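Putative branched-chain amino acid ABC transporter (Rhodospirillum rubrum ATCC 11170, PDB 3HUT) probably binds branched-chain or related amino acids in the periplasm and delivers them to an ABC transporter. Local coordinates at residues A[11-16]-A[23-28]; A[75-80]-A[283-288]. One frame throughout, in Å; residues are numbered along the deposited sequence.

Contact 1: residues A[11-16]-A[23-28]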
ATOM      1  N   LEU A  11       6.830  12.751  10.241  1.00  8.61           N
ATOM      2  CA  LEU A  11       6.398  11.407  10.608  1.00  8.48           C
ATOM      3  C   LEU A  11       6.239  11.284  12.122  1.00  9.19           C
ATOM      4  O   LEU A  11       6.830  12.051  12.888  1.00  8.32           O
ATOM      5  CB  LEU A  11       7.411  10.366  10.108  1.00  8.89           C
ATOM      6  CG  LEU A  11       8.913  10.673  10.176  1.00 10.93           C
ATOM      7  CD1 LEU A  11       9.280  11.329  11.489  1.00 10.43           C
ATOM      8  CD2 LEU A  11       9.701   9.387   9.983  1.00 11.81           C
ATOM      9  N   PRO A  12       5.431  10.316  12.571  1.00  9.70           N
ATOM     10  CA  PRO A  12       5.202  10.110  14.004  1.00 10.01           C
ATOM     11  C   PRO A  12       6.294   9.324  14.725  1.00 10.17           C
ATOM     12  O   PRO A  12       6.475   8.134  14.478  1.00 10.76           O
ATOM     13  CB  PRO A  12       3.851   9.401  14.029  1.00 10.71           C
ATOM     14  CG  PRO A  12       3.894   8.568  12.785  1.00  9.65           C
ATOM     15  CD  PRO A  12       4.495   9.512  11.762  1.00 10.25           C
ATOM     16  N   LEU A  13       7.017  10.000  15.619  1.00 10.34           N
ATOM     17  CA  LEU A  13       8.077   9.367  16.399  1.00 10.54           C
ATOM     18  C   LEU A  13       7.678   9.284  17.869  1.00 12.69           C
ATOM     19  O   LEU A  13       8.402   8.733  18.697  1.00 11.78           O
ATOM     20  CB  LEU A  13       9.390  10.132  16.249  1.00 10.69           C
ATOM     21  CG  LEU A  13       9.975  10.065  14.833  1.00 13.60           C
ATOM     22  CD1 LEU A  13      11.258  10.874  14.762  1.00 10.49           C
ATOM     23  CD2 LEU A  13      10.231   8.600  14.451  1.00  9.14           C
ATOM     24  N   THR A  14       6.525   9.856  18.190  1.00 12.54           N
ATOM     25  CA  THR A  14       6.007   9.806  19.543  1.00 14.33           C
ATOM     26  C   THR A  14       4.509   9.592  19.397  1.00 14.43           C
ATOM     27  O   THR A  14       3.920   9.970  18.385  1.00 14.18           O
ATOM     28  CB  THR A  14       6.323  11.109  20.349  1.00 14.26           C
ATOM     29  OG1 THR A  14       5.803  12.254  19.673  1.00 16.24           O
ATOM     30  CG2 THR A  14       7.822  11.273  20.516  1.00 15.93           C
ATOM     31  N   GLY A  15       3.897   8.952  20.385  1.00 13.69           N
ATOM     32  CA  GLY A  15       2.474   8.708  20.300  1.00 14.62           C
ATOM     33  C   GLY A  15       2.157   7.270  19.953  1.00 13.48           C
ATOM     34  O   GLY A  15       3.056   6.445  19.774  1.00 14.31           O
ATOM     35  N   ALA A  16       0.869   6.975  19.840  1.00 15.08           N
ATOM     36  CA  ALA A  16       0.406   5.627  19.545  1.00 14.42           C
ATOM     37  C   ALA A  16       0.964   5.038  18.255  1.00 13.94           C
ATOM     38  O   ALA A  16       1.077   3.823  18.126  1.00 13.69           O
ATOM     39  CB  ALA A  16      -1.117   5.608  19.500  1.00 15.13           C
ATOM     40  N   VAL A  23      10.010   2.870  11.480  1.00  7.95           N
ATOM     41  CA  VAL A  23      10.353   2.061  10.314  1.00  8.66           C
ATOM     42  C   VAL A  23      10.489   2.940   9.072  1.00  9.29           C
ATOM     43  O   VAL A  23      11.177   2.577   8.121  1.00 11.07           O
ATOM     44  CB  VAL A  23       9.322   0.918  10.068  1.00  9.53           C
ATOM     45  CG1 VAL A  23       9.246   0.030  11.305  1.00  9.89           C
ATOM     46  CG2 VAL A  23       7.955   1.479   9.717  1.00  7.20           C
ATOM     47  N   PHE A  24       9.838   4.100   9.088  1.00  8.77           N
ATOM     48  CA  PHE A  24       9.932   5.044   7.980  1.00  8.42           C
ATOM     49  C   PHE A  24      11.364   5.562   7.948  1.00  9.09           C
ATOM     50  O   PHE A  24      11.985   5.671   6.889  1.00  8.39           O
ATOM     51  CB  PHE A  24       8.989   6.236   8.196  1.00  6.84           C
ATOM     52  CG  PHE A  24       7.584   6.018   7.701  1.00  7.48           C
ATOM     53  CD1 PHE A  24       7.169   4.780   7.212  1.00  7.19           C
ATOM     54  CD2 PHE A  24       6.665   7.067   7.733  1.00  8.19           C
ATOM     55  CE1 PHE A  24       5.859   4.589   6.759  1.00  9.37           C
ATOM     56  CE2 PHE A  24       5.359   6.888   7.284  1.00  8.69           C
ATOM     57  CZ  PHE A  24       4.954   5.646   6.797  1.00  8.49           C
ATOM     58  N   GLN A  25      11.881   5.889   9.127  1.00  9.50           N
ATOM     59  CA  GLN A  25      13.231   6.413   9.249  1.00 10.42           C
ATOM     60  C   GLN A  25      14.278   5.346   8.936  1.00  9.39           C
ATOM     61  O   GLN A  25      15.317   5.646   8.355  1.00  9.03           O
ATOM     62  CB  GLN A  25      13.438   6.987  10.654  1.00 11.89           C
ATOM     63  CG  GLN A  25      14.737   7.750  10.836  1.00 19.68           C
ATOM     64  CD  GLN A  25      14.668   8.740  11.987  1.00 21.81           C
ATOM     65  OE1 GLN A  25      14.248   8.395  13.091  1.00 22.51           O
ATOM     66  NE2 GLN A  25      15.085   9.978  11.730  1.00 24.03           N
ATOM     67  N   GLU A  26      14.006   4.100   9.313  1.00  8.49           N
ATOM     68  CA  GLU A  26      14.946   3.021   9.033  1.00  9.08           C
ATOM     69  C   GLU A  26      15.046   2.833   7.518  1.00  8.93           C
ATOM     70  O   GLU A  26      16.137   2.721   6.963  1.00  8.46           O
ATOM     71  CB  GLU A  26      14.479   1.719   9.687  1.00  9.98           C
ATOM     72  CG  GLU A  26      14.473   1.751  11.211  1.00 12.37           C
ATOM     73  CD  GLU A  26      14.149   0.399  11.821  1.00 16.28           C
ATOM     74  OE1 GLU A  26      13.218  -0.272  11.329  1.00 16.48           O
ATOM     75  OE2 GLU A  26      14.820   0.008  12.799  1.00 18.56           O
ATOM     76  N   ALA A  27      13.895   2.817   6.856  1.00  8.32           N
ATOM     77  CA  ALA A  27      13.844   2.648   5.412  1.00  7.96           C
ATOM     78  C   ALA A  27      14.434   3.862   4.701  1.00  8.64           C
ATOM     79  O   ALA A  27      15.187   3.719   3.733  1.00  8.61           O
ATOM     80  CB  ALA A  27      12.403   2.429   4.968  1.00  8.85           C
ATOM     81  N   ALA A  28      14.093   5.053   5.183  1.00  8.43           N
ATOM     82  CA  ALA A  28      14.591   6.293   4.588  1.00  8.66           C
ATOM     83  C   ALA A  28      16.112   6.325   4.564  1.00 10.59           C
ATOM     84  O   ALA A  28      16.727   6.643   3.542  1.00 10.75           O
ATOM     85  CB  ALA A  28      14.064   7.496   5.365  1.00  7.52           C
TER

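Contact 2: residues A[75-80]-A[283-288]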
ATOM      1  N   GLY A  75      10.979  19.766  -1.094  1.00  7.55           N
ATOM      2  CA  GLY A  75       9.930  18.772  -1.128  1.00  7.39           C
ATOM      3  C   GLY A  75       9.764  18.176   0.251  1.00  8.65           C
ATOM      4  O   GLY A  75      10.686  18.213   1.061  1.00 10.59           O
ATOM      5  N   VAL A  76       8.591  17.625   0.525  1.00  8.09           N
ATOM      6  CA  VAL A  76       8.348  17.028   1.827  1.00  8.36           C
ATOM      7  C   VAL A  76       7.844  15.596   1.703  1.00 11.01           C
ATOM      8  O   VAL A  76       6.891  15.336   0.964  1.00  8.70           O
ATOM      9  CB  VAL A  76       7.292  17.835   2.628  1.00 10.27           C
ATOM     10  CG1 VAL A  76       6.917  17.084   3.909  1.00  7.61           C
ATOM     11  CG2 VAL A  76       7.836  19.214   2.972  1.00  8.14           C
ATOM     12  N   LEU A  77       8.495  14.669   2.408  1.00  9.95           N
ATOM     13  CA  LEU A  77       8.060  13.276   2.435  1.00 11.51           C
ATOM     14  C   LEU A  77       7.040  13.411   3.531  1.00 15.92           C
ATOM     15  O   LEU A  77       7.333  13.941   4.603  1.00 12.21           O
ATOM     16  CB  LEU A  77       9.209  12.373   2.824  1.00 10.19           C
ATOM     17  CG  LEU A  77      10.072  12.233   1.577  1.00 10.49           C
ATOM     18  CD1 LEU A  77      11.446  11.758   1.950  1.00  9.84           C
ATOM     19  CD2 LEU A  77       9.373  11.278   0.608  1.00 10.18           C
ATOM     20  N   GLY A  78       5.841  12.902   3.312  1.00 20.12           N
ATOM     21  CA  GLY A  78       4.846  13.224   4.301  1.00 24.52           C
ATOM     22  C   GLY A  78       3.789  12.454   5.013  1.00 23.51           C
ATOM     23  O   GLY A  78       2.685  12.251   4.549  1.00 27.68           O
ATOM     24  N   ASP A  79       4.121  12.165   6.249  1.00 23.30           N
ATOM     25  CA  ASP A  79       3.235  11.501   7.165  1.00 17.44           C
ATOM     26  C   ASP A  79       2.453  10.252   6.925  1.00 15.41           C
ATOM     27  O   ASP A  79       1.957   9.937   5.857  1.00 15.00           O
ATOM     28  CB  ASP A  79       2.317  12.547   7.789  1.00 15.03           C
ATOM     29  CG  ASP A  79       2.722  12.875   9.227  1.00 16.06           C
ATOM     30  OD1 ASP A  79       2.766  11.922  10.033  1.00 12.25           O
ATOM     31  OD2 ASP A  79       2.999  14.057   9.561  1.00 13.87           O
ATOM     32  N   PHE A  80       2.391   9.546   8.030  1.00 11.45           N
ATOM     33  CA  PHE A  80       1.765   8.273   8.178  1.00 11.14           C
ATOM     34  C   PHE A  80       0.262   8.158   7.914  1.00 10.36           C
ATOM     35  O   PHE A  80      -0.163   7.431   7.017  1.00  9.81           O
ATOM     36  CB  PHE A  80       2.085   7.817   9.581  1.00 11.09           C
ATOM     37  CG  PHE A  80       1.465   6.562   9.919  1.00 11.52           C
ATOM     38  CD1 PHE A  80       1.876   5.413   9.281  1.00 13.81           C
ATOM     39  CD2 PHE A  80       0.408   6.521  10.813  1.00 14.06           C
ATOM     40  CE1 PHE A  80       1.241   4.224   9.513  1.00 14.51           C
ATOM     41  CE2 PHE A  80      -0.240   5.338  11.057  1.00 12.62           C
ATOM     42  CZ  PHE A  80       0.174   4.182  10.404  1.00 13.66           C
ATOM     43  N   TYR A 283      10.260   3.026   2.037  1.00  6.78           N
ATOM     44  CA  TYR A 283      11.470   2.862   1.240  1.00  7.99           C
ATOM     45  C   TYR A 283      11.215   3.397  -0.170  1.00  8.28           C
ATOM     46  O   TYR A 283      12.000   4.193  -0.694  1.00  9.30           O
ATOM     47  CB  TYR A 283      11.854   1.379   1.164  1.00  7.63           C
ATOM     48  CG  TYR A 283      13.184   1.112   0.488  1.00  8.30           C
ATOM     49  CD1 TYR A 283      14.381   1.564   1.048  1.00  8.61           C
ATOM     50  CD2 TYR A 283      13.250   0.377  -0.696  1.00  6.15           C
ATOM     51  CE1 TYR A 283      15.613   1.284   0.446  1.00  7.71           C
ATOM     52  CE2 TYR A 283      14.474   0.093  -1.307  1.00  7.99           C
ATOM     53  CZ  TYR A 283      15.652   0.548  -0.729  1.00  9.02           C
ATOM     54  OH  TYR A 283      16.868   0.263  -1.325  1.00  8.86           O
ATOM     55  N   ASP A 284      10.118   2.956  -0.783  1.00  7.56           N
ATOM     56  CA  ASP A 284       9.782   3.397  -2.133  1.00  8.15           C
ATOM     57  C   ASP A 284       9.452   4.884  -2.200  1.00  8.59           C
ATOM     58  O   ASP A 284       9.774   5.551  -3.185  1.00  5.97           O
ATOM     59  CB  ASP A 284       8.598   2.594  -2.691  1.00  8.18           C
ATOM     60  CG  ASP A 284       9.013   1.237  -3.232  1.00 10.93           C
ATOM     61  OD1 ASP A 284      10.224   0.929  -3.208  1.00  8.63           O
ATOM     62  OD2 ASP A 284       8.123   0.478  -3.684  1.00  8.54           O
ATOM     63  N   ALA A 285       8.806   5.405  -1.161  1.00  7.38           N
ATOM     64  CA  ALA A 285       8.448   6.817  -1.150  1.00  8.52           C
ATOM     65  C   ALA A 285       9.716   7.657  -1.273  1.00  8.57           C
ATOM     66  O   ALA A 285       9.796   8.561  -2.114  1.00  9.44           O
ATOM     67  CB  ALA A 285       7.690   7.166   0.133  1.00  6.64           C
ATOM     68  N   VAL A 286      10.708   7.353  -0.442  1.00  6.65           N
ATOM     69  CA  VAL A 286      11.967   8.083  -0.480  1.00  6.14           C
ATOM     70  C   VAL A 286      12.638   7.919  -1.848  1.00  7.85           C
ATOM     71  O   VAL A 286      13.117   8.890  -2.439  1.00  7.45           O
ATOM     72  CB  VAL A 286      12.925   7.597   0.633  1.00  4.74           C
ATOM     73  CG1 VAL A 286      14.289   8.242   0.466  1.00  6.35           C
ATOM     74  CG2 VAL A 286      12.344   7.942   2.006  1.00  4.12           C
ATOM     75  N   GLY A 287      12.667   6.687  -2.350  1.00  7.72           N
ATOM     76  CA  GLY A 287      13.273   6.439  -3.646  1.00  8.72           C
ATOM     77  C   GLY A 287      12.572   7.170  -4.777  1.00  8.65           C
ATOM     78  O   GLY A 287      13.218   7.686  -5.689  1.00 10.33           O
ATOM     79  N   ILE A 288      11.245   7.203  -4.737  1.00  8.58           N
ATOM     80  CA  ILE A 288      10.478   7.895  -5.765  1.00  8.24           C
ATOM     81  C   ILE A 288      10.822   9.381  -5.738  1.00  8.96           C
ATOM     82  O   ILE A 288      11.025  10.006  -6.785  1.00  8.21           O
ATOM     83  CB  ILE A 288       8.952   7.709  -5.542  1.00  8.40           C
ATOM     84  CG1 ILE A 288       8.563   6.258  -5.853  1.00  7.59           C
ATOM     85  CG2 ILE A 288       8.159   8.684  -6.433  1.00  5.38           C
ATOM     86  CD1 ILE A 288       7.115   5.904  -5.549  1.00  6.57           C
TER

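Contact 1: residues A[11-16]-A[23-28]
Leu11 meets Phe24 where the strand 5-11 of the N-terminal lobe gives way, through a loop, to the helix 18-37, the first beta-alpha connection of a periplasmic binding protein of the leucine-binding family. Backbone hydrogen bonds to Ala51 and Ser53 hold Leu11 at the end of its strand, and its side chain is turned to the helix. Its CG lies between the backbone N and the carbonyl carbon (chi1 39°), a crowded position; this torsion, with chi2 at 43°, lays CD2 beside the start of the Phe24 side chain. CD2 lies 3.7 Å from Phe24 CB, while Leu11 CB comes to 4.1 Å from Phe24 CD2 at the edge of the ring, near its plane. The two side chains therefore slide past each other in opposite directions: the Leu11 methyl CD2 lies beside the base of Phe24 and not over the aromatic face, while the ring's CD2 edge faces Leu11 CB. The same methyl also approaches the helix backbone, 4.2 Å from Gln25 N. Pro12 packs on Asp79. At Leu13 the chain has left the sheet; its N is hydrogen-bonded to Asp52, and Thr14 OG1 bonds to the same carboxylate, so the loop is tied to the end of the neighbouring strand 46-52. Phe24 reaches on to Tyr9, Pro102 and Thr103, extending the buried apolar part of the contact, whereas Gln25 packs on Tyr50 at its partly exposed margin. There the extended Leu13 side chain (chi2 179°) brings CD1 within 4.2 Å of Gln25 OE1, a loose apolar-to-polar touch.

Contact 2: residues A[75-80]-A[283-288]
Leu77 and Val286 are brought together by matching first torsions: Leu77 CG lies anti to its carbonyl carbon (chi1 -78°), and Val286 CG2 takes the same place on its own residue, beside the backbone N, while CG1 is anti to that N (chi1 173°). Leu77 thereby spreads its two methyl groups over the helix 277-296. CD1 meets Val286 CG2 at 3.9 Å, the two side chains crossing at about a right angle. CD2 settles over the backbone just before, 3.9 Å from Ala285 O and 4.1 Å from Ala285 C, with the small Ala285 CB at 4.5 Å. This methyl lies over the face of the Ala285 carbonyl.

The strand 73-78 lies inside the parallel sheet of the N-terminal lobe, hydrogen-bonded through Leu77 to Gly8 and Glu10. The helix, more than 200 residues later in sequence, returns to pack on one face of that sheet, as in the leucine-binding family, whose chain crosses between lobes more than once. Leu77 and Val286 both touch Tyr9 of the adjoining strand, and Val286 also meets Ala28 and Gln31 of the helix 18-37, so the contact is part of a wider buried layer.

No hydrogen bond or salt bridge joins the two segments; methyl groups meet a methyl group and a peptide carbonyl, which implies that shape and burial, more than directional bonding, hold strand and helix together.

Overall arrangement
Both contacts pack a helix against the parallel sheet of the N-terminal lobe. Contact 1 is local, joining the end of strand 5-11 and its loop to the helix that follows, and is partly buried; contact 2 is wholly buried and unites segments far apart in sequence. Their centres lie about 12 Å apart. They touch in the loops just beyond strands 5-11 and 73-78, where Pro12 CD is 3.4 Å from Asp79 OD1, and between the helices, where Ala27 packs on Tyr283. Both cores are apolar and lack cross-segment hydrogen bonds, but contact 1 uses an aromatic ring edge and ends in a partly exposed Leu13–Gln25 touch, whereas contact 2 relies on aliphatic branches and helix backbone.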